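Local coordinates for alpha-catenin-like protein hmp-1 (Caenorhabditis elegans, PDB 5XA5) that belongs to the vinculin/alpha-catenin family, binds beta-catenin, cadherin and actin filaments, and is required for cell migration during body enclosure and cell shape changes during body elongation, at residues A[29-32]-A[33-37]. Numbering follows the deposited sequence. Where two conformers were deposited one is given.
Sequences ITQL and INEVT
Gln31 and Glu35, one helical turn apart, run side by side in the same direction, with the amide and carboxylate planes only 3° from parallel. Beyond CG both chains are extended, and what touches between them is the carboxylate and the aliphatic root of the glutamine: Glu35 OE2 lies 3.8 Å from Gln31 CB. The polar ends turn to a chain of another protein, where a basic side chain forms a salt bridge with Glu35 OE2, and Gln31 OE1 is hydrogen-bonded to a basic and a polar side chain.

On a neighbouring face Thr30 and Asn34 also lie alongside each other. The methyl does the touching, with Thr30 CG2 3.5 Å from Asn34 ND2; chi1 of -61° sets OG1 beside the backbone N, hydrogen-bonded to Leu26 O, and leaves CG2 anti to that N.

Beneath these pairs run the i to i+4 backbone bonds of helix 23-36. The bond from Ile33 N to Ile29 O is 3.0 Å long and nearly straight at N-H...O (171°), Asn34 N reaches Thr30 O at 3.0 Å, and Glu35 N reaches Gln31 O at 3.1 Å. The last, Val36 N to Leu32 O, is weak at 3.5 Å.

The side chains of Ile29, Leu32, Ile33 and Val36 pack on helix 117-165, against Ala135, Val134, Thr132 and Leu131 respectively. With an alanine here instead of Glu35, the basic group of the partner chain would probably lose its carboxylate mate, and Gln31 CB the neighbour alongside it. This short amphipathic helix thus joins two surfaces: apolar residues seat it on the long helix of this vinculin-family N-terminal region, and Leu32 and Val36 also meet the partner chain, to which Gln31 and Glu35 add acceptor oxygens.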
# COMPACT_ATOMS: atom_id res chain seq x y z
N ILE A 29 7.13 -7.62 6.89
CA ILE A 29 6.38 -8.40 7.87
C ILE A 29 7.10 -9.72 8.16
O ILE A 29 7.04 -10.22 9.27
CB ILE A 29 4.90 -8.67 7.44
CG1 ILE A 29 4.81 -9.58 6.22
CG2 ILE A 29 4.15 -7.36 7.20
CD1 ILE A 29 3.38 -9.88 5.80
N THR A 30 7.83 -10.26 7.18
CA THR A 30 8.58 -11.48 7.44
C THR A 30 9.66 -11.21 8.48
O THR A 30 9.89 -12.02 9.39
CB THR A 30 9.18 -12.03 6.14
OG1 THR A 30 8.10 -12.32 5.24
CG2 THR A 30 9.96 -13.29 6.38
N GLN A 31 10.30 -10.05 8.38
CA GLN A 31 11.28 -9.64 9.39
C GLN A 31 10.64 -9.51 10.75
O GLN A 31 11.14 -10.02 11.75
CB GLN A 31 11.93 -8.31 9.02
CG GLN A 31 12.86 -8.33 7.83
CD GLN A 31 13.21 -6.93 7.37
OE1 GLN A 31 13.45 -6.04 8.18
NE2 GLN A 31 13.24 -6.73 6.05
N LEU A 32 9.52 -8.79 10.78
CA LEU A 32 8.83 -8.51 12.05
C LEU A 32 8.52 -9.81 12.78
O LEU A 32 8.92 -10.00 13.94
CB LEU A 32 7.56 -7.71 11.80
CG LEU A 32 7.81 -6.29 11.29
CD1 LEU A 32 6.54 -5.67 10.70
CD2 LEU A 32 8.39 -5.39 12.42
N ILE A 33 7.84 -10.72 12.09
CA ILE A 33 7.34 -11.95 12.70
C ILE A 33 8.44 -12.94 13.02
O ILE A 33 8.50 -13.49 14.12
CB ILE A 33 6.30 -12.61 11.79
CG1 ILE A 33 5.08 -11.69 11.63
CG2 ILE A 33 5.88 -13.97 12.35
CD1 ILE A 33 4.62 -11.06 12.93
N ASN A 34 9.33 -13.19 12.06
CA ASN A 34 10.40 -14.15 12.30
C ASN A 34 11.34 -13.76 13.43
O ASN A 34 11.72 -14.60 14.25
CB ASN A 34 11.22 -14.35 11.03
CG ASN A 34 10.49 -15.20 10.00
OD1 ASN A 34 9.39 -15.69 10.24
ND2 ASN A 34 11.13 -15.39 8.86
N GLU A 35 11.74 -12.49 13.48
CA GLU A 35 12.75 -12.10 14.46
C GLU A 35 12.21 -12.23 15.87
O GLU A 35 12.90 -12.75 16.74
CB GLU A 35 13.24 -10.68 14.22
CG GLU A 35 14.17 -10.54 13.01
CD GLU A 35 14.59 -9.10 12.78
OE1 GLU A 35 14.85 -8.40 13.77
OE2 GLU A 35 14.66 -8.68 11.60
N VAL A 36 10.98 -11.79 16.10
CA VAL A 36 10.47 -11.71 17.47
C VAL A 36 10.02 -13.08 17.98
O VAL A 36 9.92 -13.29 19.19
CB VAL A 36 9.32 -10.69 17.58
CG1 VAL A 36 8.04 -11.23 16.95
CG2 VAL A 36 9.10 -10.28 19.05
N THR A 37 9.77 -14.02 17.07
CA THR A 37 9.37 -15.36 17.48
C THR A 37 10.52 -16.36 17.44
O THR A 37 10.32 -17.56 17.68
CB THR A 37 8.23 -15.91 16.59
OG1 THR A 37 8.71 -16.08 15.25
CG2 THR A 37 7.03 -14.97 16.59